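Local coordinates for protein toxin PAU_02230 (Photorhabdus asymbiotica subsp. asymbiotica ATCC 43949, PDB 6HV6) that is a bacterial toxin (PaTox), modelled here as a mixed helix-and-sheet fold with a six-stranded antiparallel sheet flanked by helices, at residues Trp208-Ser213 / Thr290-Lys295; Lys273-Glu278 / Ile303-Tyr308. The protein carries 1 engineered substitution. All blocks are in the same frame, centred on the assembly; numbering follows the deposited sequence.

Contact 1. Residues Trp208-Ser213 / Thr290-Lys295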
loop_
_atom_site.group_PDB
_atom_site.type_symbol
_atom_site.label_atom_id
_atom_site.label_comp_id
_atom_site.label_asym_id
_atom_site.label_seq_id
_atom_site.Cartn_x
_atom_site.Cartn_y
_atom_site.Cartn_z
ATOM N N TRP A 208 11.905 12.898 5.589
ATOM C CA TRP A 208 13.320 13.254 5.500
ATOM C C TRP A 208 13.789 13.310 4.050
ATOM O O TRP A 208 14.550 14.215 3.667
ATOM C CB TRP A 208 14.180 12.269 6.286
ATOM C CG TRP A 208 15.626 12.563 6.062
ATOM C CD1 TRP A 208 16.554 11.735 5.504
ATOM C CD2 TRP A 208 16.298 13.802 6.332
ATOM N NE1 TRP A 208 17.770 12.373 5.432
ATOM C CE2 TRP A 208 17.640 13.643 5.934
ATOM C CE3 TRP A 208 15.897 15.028 6.881
ATOM C CZ2 TRP A 208 18.582 14.660 6.064
ATOM C CZ3 TRP A 208 16.847 16.044 7.015
ATOM C CH2 TRP A 208 18.166 15.850 6.606
ATOM N N ALA A 209 13.362 12.340 3.235
ATOM C CA ALA A 209 13.689 12.359 1.813
ATOM C C ALA A 209 13.283 13.678 1.175
ATOM O O ALA A 209 14.045 14.272 0.404
ATOM C CB ALA A 209 12.986 11.200 1.096
ATOM N N LEU A 210 12.076 14.153 1.484
ATOM C CA LEU A 210 11.603 15.389 0.872
ATOM C C LEU A 210 12.439 16.577 1.320
ATOM O O LEU A 210 12.736 17.468 0.517
ATOM C CB LEU A 210 10.125 15.613 1.200
ATOM C CG LEU A 210 9.130 14.861 0.317
ATOM C CD1 LEU A 210 7.731 14.962 0.926
ATOM C CD2 LEU A 210 9.141 15.452 -1.088
ATOM N N GLN A 211 12.837 16.606 2.594
ATOM C CA GLN A 211 13.611 17.735 3.097
ATOM C C GLN A 211 15.063 17.715 2.636
ATOM O O GLN A 211 15.755 18.732 2.760
ATOM C CB GLN A 211 13.540 17.775 4.624
ATOM C CG GLN A 211 12.102 17.940 5.153
ATOM C CD GLN A 211 12.051 18.287 6.638
ATOM O OE1 GLN A 211 13.073 18.606 7.253
ATOM N NE2 GLN A 211 10.856 18.232 7.215
ATOM N N SER A 212 15.541 16.598 2.094
ATOM C CA SER A 212 16.934 16.466 1.692
ATOM C C SER A 212 17.080 16.193 0.199
ATOM O O SER A 212 18.134 15.729 -0.233
ATOM C CB SER A 212 17.615 15.361 2.497
ATOM O OG SER A 212 16.940 14.123 2.287
ATOM N N SER A 213 16.045 16.470 -0.599
ATOM C CA SER A 213 16.107 16.295 -2.055
ATOM C C SER A 213 16.448 14.858 -2.429
ATOM O O SER A 213 17.237 14.608 -3.340
ATOM C CB SER A 213 17.113 17.265 -2.692
ATOM O OG SER A 213 16.896 18.586 -2.237
ATOM N N THR A 290 -1.222 6.261 7.972
ATOM C CA THR A 290 -0.373 7.418 8.191
ATOM C C THR A 290 -0.056 8.028 6.841
ATOM O O THR A 290 0.166 7.309 5.864
ATOM C CB THR A 290 0.930 7.046 8.909
ATOM O OG1 THR A 290 0.635 6.363 10.127
ATOM C CG2 THR A 290 1.777 8.308 9.205
ATOM N N MET A 291 -0.044 9.354 6.785
ATOM C CA MET A 291 0.282 10.042 5.550
ATOM C C MET A 291 1.193 11.212 5.914
ATOM O O MET A 291 1.604 11.374 7.066
ATOM C CB MET A 291 -0.999 10.471 4.825
ATOM C CG MET A 291 -1.885 9.292 4.338
ATOM S SD MET A 291 -3.575 9.848 4.073
ATOM C CE MET A 291 -4.129 9.987 5.768
ATOM N N LEU A 292 1.490 12.054 4.936
ATOM C CA LEU A 292 2.484 13.090 5.153
ATOM C C LEU A 292 2.161 14.272 4.260
ATOM O O LEU A 292 1.787 14.085 3.097
ATOM C CB LEU A 292 3.887 12.551 4.836
ATOM C CG LEU A 292 5.023 13.568 4.858
ATOM C CD1 LEU A 292 5.449 13.777 6.289
ATOM C CD2 LEU A 292 6.172 13.054 3.981
ATOM N N ILE A 293 2.315 15.484 4.791
ATOM C CA ILE A 293 2.251 16.681 3.965
ATOM C C ILE A 293 3.470 17.531 4.271
ATOM O O ILE A 293 3.937 17.585 5.415
ATOM C CB ILE A 293 0.939 17.475 4.156
ATOM C CG1 ILE A 293 0.740 17.890 5.604
ATOM C CG2 ILE A 293 -0.254 16.637 3.714
ATOM C CD1 ILE A 293 -0.681 18.380 5.879
ATOM N N SER A 294 4.000 18.178 3.239
ATOM C CA SER A 294 5.273 18.857 3.380
ATOM C C SER A 294 5.266 20.129 2.558
ATOM O O SER A 294 4.495 20.279 1.607
ATOM C CB SER A 294 6.437 17.955 2.946
ATOM O OG SER A 294 6.521 16.806 3.769
ATOM N N LYS A 295 6.145 21.045 2.954
ATOM C CA LYS A 295 6.489 22.236 2.198
ATOM C C LYS A 295 7.992 22.169 1.965
ATOM O O LYS A 295 8.756 22.020 2.922
ATOM C CB LYS A 295 6.085 23.499 2.972
ATOM C CG LYS A 295 6.449 24.824 2.331
ATOM C CD LYS A 295 5.968 26.001 3.205
ATOM C CE LYS A 295 6.250 27.349 2.568
ATOM N NZ LYS A 295 5.741 28.479 3.414
#
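Leu210 meets Ser294 and Leu292 through a single methyl, so the last helical turn of 208-213 touches the strand 290-295 at one narrow point. Its CD1 lies 3.6 Å from Ser294 OG and 3.8 Å from Ser294 CB, while the same CD1 is 3.9 Å from Leu292 CD2. Leu292 and Ser294, two residues apart, direct their side chains from one face of the strand, and Ile293 between them points away. With CG anti to the backbone N (chi1 173°) and chi2 at 81°, Leu292 turns CD2 toward Leu210. All three touching residues are buried. The closest pair sets a methyl against a hydroxyl, whose polar need is met elsewhere: Ser294 OG is hydrogen-bonded to Ser281 OG, which Gln211 NE2 also reaches.

This tight spot is small, 107 Å² over both segments, and beyond it the helix end loosens toward solvent. Ser212 is the first residue to leave helical geometry, and Ser213 is exposed. There Ser212 OG turns back to donate to Trp208 O at 2.8 Å, arriving 36° out of the carbonyl plane, and it also stands 3.7 Å above the plane of the Trp208 ring, displaced toward the ring's rim. The CB of Trp208 points away from the strand, and its indole NE1 is hydrogen-bonded to Asn362 OD1.

Contact 1 thus joins the C-terminal end of helix 199-211 to one face of the sheet, on strand 289-296, which runs between strands 280-286 and 304-309; the following helix 215-224 lies against Ala209 and Leu210.

Contact 2. Residues Lys273-Glu278 / Ile303-Tyr308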
loop_
_atom_site.group_PDB
_atom_site.type_symbol
_atom_site.label_atom_id
_atom_site.label_comp_id
_atom_site.label_asym_id
_atom_site.label_seq_id
_atom_site.Cartn_x
_atom_site.Cartn_y
_atom_site.Cartn_z
ATOM N N LYS A 273 0.892 28.478 9.453
ATOM C CA LYS A 273 0.785 27.888 10.780
ATOM C C LYS A 273 1.165 26.416 10.771
ATOM O O LYS A 273 1.823 25.933 11.697
ATOM C CB LYS A 273 -0.640 28.061 11.316
ATOM C CG LYS A 273 -1.057 29.514 11.486
ATOM C CD LYS A 273 -0.075 30.250 12.384
ATOM C CE LYS A 273 -0.457 31.709 12.548
ATOM N NZ LYS A 273 -1.820 31.870 13.113
ATOM N N LEU A 274 0.766 25.697 9.724
ATOM C CA LEU A 274 1.092 24.285 9.607
ATOM C C LEU A 274 2.582 24.079 9.362
ATOM O O LEU A 274 3.201 23.176 9.940
ATOM C CB LEU A 274 0.268 23.695 8.469
ATOM C CG LEU A 274 0.205 22.201 8.236
ATOM C CD1 LEU A 274 -0.626 21.539 9.307
ATOM C CD2 LEU A 274 -0.405 21.997 6.875
ATOM N N PHE A 275 3.172 24.901 8.496
ATOM C CA PHE A 275 4.585 24.817 8.149
ATOM C C PHE A 275 5.281 26.056 8.693
ATOM O O PHE A 275 5.322 27.097 8.023
ATOM C CB PHE A 275 4.771 24.706 6.636
ATOM C CG PHE A 275 3.977 23.602 6.012
ATOM C CD1 PHE A 275 4.207 22.281 6.366
ATOM C CD2 PHE A 275 3.003 23.882 5.063
ATOM C CE1 PHE A 275 3.482 21.258 5.789
ATOM C CE2 PHE A 275 2.274 22.862 4.482
ATOM C CZ PHE A 275 2.516 21.545 4.847
ATOM N N PRO A 276 5.841 25.996 9.901
ATOM C CA PRO A 276 6.536 27.174 10.441
ATOM C C PRO A 276 7.748 27.583 9.623
ATOM O O PRO A 276 8.041 28.781 9.517
ATOM C CB PRO A 276 6.932 26.727 11.857
ATOM C CG PRO A 276 6.060 25.551 12.162
ATOM C CD PRO A 276 5.856 24.865 10.842
ATOM N N THR A 277 8.460 26.625 9.040
ATOM C CA THR A 277 9.652 26.902 8.253
ATOM C C THR A 277 9.405 26.582 6.781
ATOM O O THR A 277 8.474 25.850 6.425
ATOM C CB THR A 277 10.852 26.104 8.783
ATOM O OG1 THR A 277 10.635 24.702 8.588
ATOM C CG2 THR A 277 11.045 26.365 10.274
ATOM N N GLU A 278 10.253 27.148 5.920
ATOM C CA GLU A 278 10.144 26.921 4.480
ATOM C C GLU A 278 10.427 25.480 4.069
ATOM O O GLU A 278 10.176 25.131 2.910
ATOM C CB GLU A 278 11.101 27.833 3.713
ATOM C CG GLU A 278 10.757 29.305 3.732
ATOM C CD GLU A 278 11.555 30.071 2.701
ATOM O OE1 GLU A 278 11.384 29.791 1.496
ATOM O OE2 GLU A 278 12.369 30.933 3.090
ATOM N N ILE A 303 9.108 26.813 -4.323
ATOM C CA ILE A 303 8.453 26.121 -3.219
ATOM C C ILE A 303 7.439 25.139 -3.777
ATOM O O ILE A 303 6.693 25.459 -4.712
ATOM C CB ILE A 303 7.779 27.131 -2.268
ATOM C CG1 ILE A 303 8.826 27.846 -1.408
ATOM C CG2 ILE A 303 6.742 26.447 -1.392
ATOM C CD1 ILE A 303 8.233 28.788 -0.375
ATOM N N LYS A 304 7.414 23.935 -3.203
ATOM C CA LYS A 304 6.437 22.911 -3.531
ATOM C C LYS A 304 5.709 22.468 -2.269
ATOM O O LYS A 304 6.311 22.384 -1.192
ATOM C CB LYS A 304 7.114 21.711 -4.209
ATOM C CG LYS A 304 7.714 22.043 -5.561
ATOM C CD LYS A 304 6.660 22.664 -6.470
ATOM C CE LYS A 304 7.281 23.353 -7.676
ATOM N NZ LYS A 304 8.131 22.425 -8.474
ATOM N N TYR A 305 4.410 22.207 -2.404
ATOM C CA TYR A 305 3.580 21.662 -1.337
ATOM C C TYR A 305 3.204 20.241 -1.744
ATOM O O TYR A 305 2.641 20.037 -2.827
ATOM C CB TYR A 305 2.333 22.520 -1.113
ATOM C CG TYR A 305 2.677 23.982 -0.856
ATOM C CD1 TYR A 305 2.826 24.877 -1.911
ATOM C CD2 TYR A 305 2.910 24.443 0.430
ATOM C CE1 TYR A 305 3.169 26.200 -1.687
ATOM C CE2 TYR A 305 3.252 25.775 0.665
ATOM C CZ TYR A 305 3.384 26.640 -0.400
ATOM O OH TYR A 305 3.721 27.958 -0.184
ATOM N N VAL A 306 3.526 19.267 -0.896
ATOM C CA VAL A 306 3.496 17.853 -1.287
ATOM C C VAL A 306 2.580 17.081 -0.349
ATOM O O VAL A 306 2.682 17.211 0.875
ATOM C CB VAL A 306 4.903 17.225 -1.280
ATOM C CG1 VAL A 306 4.855 15.774 -1.869
ATOM C CG2 VAL A 306 5.901 18.089 -2.031
ATOM N N PHE A 307 1.710 16.258 -0.921
ATOM C CA PHE A 307 0.908 15.294 -0.173
ATOM C C PHE A 307 1.407 13.902 -0.535
ATOM O O PHE A 307 1.343 13.510 -1.703
ATOM C CB PHE A 307 -0.580 15.447 -0.506
ATOM C CG PHE A 307 -1.463 14.362 0.080
ATOM C CD1 PHE A 307 -1.230 13.863 1.360
ATOM C CD2 PHE A 307 -2.533 13.857 -0.641
ATOM C CE1 PHE A 307 -2.045 12.869 1.900
ATOM C CE2 PHE A 307 -3.358 12.869 -0.106
ATOM C CZ PHE A 307 -3.109 12.371 1.160
ATOM N N TYR A 308 1.927 13.172 0.450
ATOM C CA TYR A 308 2.375 11.791 0.265
ATOM C C TYR A 308 1.382 10.863 0.951
ATOM O O TYR A 308 1.268 10.872 2.184
ATOM C CB TYR A 308 3.777 11.572 0.835
ATOM C CG TYR A 308 4.244 10.112 0.845
ATOM C CD1 TYR A 308 3.974 9.262 -0.218
ATOM C CD2 TYR A 308 4.962 9.597 1.912
ATOM C CE1 TYR A 308 4.415 7.943 -0.228
ATOM C CE2 TYR A 308 5.397 8.268 1.909
ATOM C CZ TYR A 308 5.118 7.463 0.845
ATOM O OH TYR A 308 5.546 6.163 0.851
#
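Phe275 and Tyr305 bring together the exit of helix 271-274 and a strand of an antiparallel beta meander, in which 280-286, 289-296, 304-309 and 313-317 are successive neighbours. Strand 289-296 lies between, and accordingly the CA atoms of Phe275 and Tyr305 are 10.0 Å apart, bridged by side chains alone.

The aromatic part is a loose touch, with Phe275 CE2 4.4 Å from Tyr305 CD2. Seen from the tyrosine, CE2 comes to the ring edge, near its plane. One face of the Phe275 ring is covered within its own segment, where Leu274 CG stands 4.1 Å above the centre. Both aromatic rings also touch Lys295.

Polar bonds hold the surroundings rather than the contact, since none passes directly between the two segments. Tyr305 OH is hydrogen-bonded to Glu271 OE2, the same oxygen that forms a salt bridge with Lys295 NZ; this shared carboxylate probably anchors the phenol end, and the nearby ammonium would be expected to stabilise the negative charge of the Glu271 carboxylate.

A methyl-to-carboxylate contact lies on the more exposed side, where Glu278 is exposed and Ile303 partly so. Their side chains cross at about a right angle. With CG1 anti to its carbonyl carbon (chi1 -75°) and the chain continuing extended (chi2 -176°), Ile303 delivers CD1 to within 3.8 Å of Glu278 OE1.

Overall arrangement
Followed from the N terminus, the chain passes 208-213, then 273-278, then 290-295 and finally 303-308, so the two contacts cross rather than nest. Contact 1 closes a loop of 76 intervening residues, containing both helix and strand; contact 2 closes one of 24, with strand but no helix. Their centres are about 9 Å apart, and adjacent strands 289-296 and 304-309 join them directly: Leu292 O to Tyr308 N at 2.8 Å and Ser294 O to Val306 N at 2.9 Å are probable hydrogen bonds. Contact 1 ties helix 199-211 to the sheet, and contact 2 adds the end of helix 271-274 and its following loop.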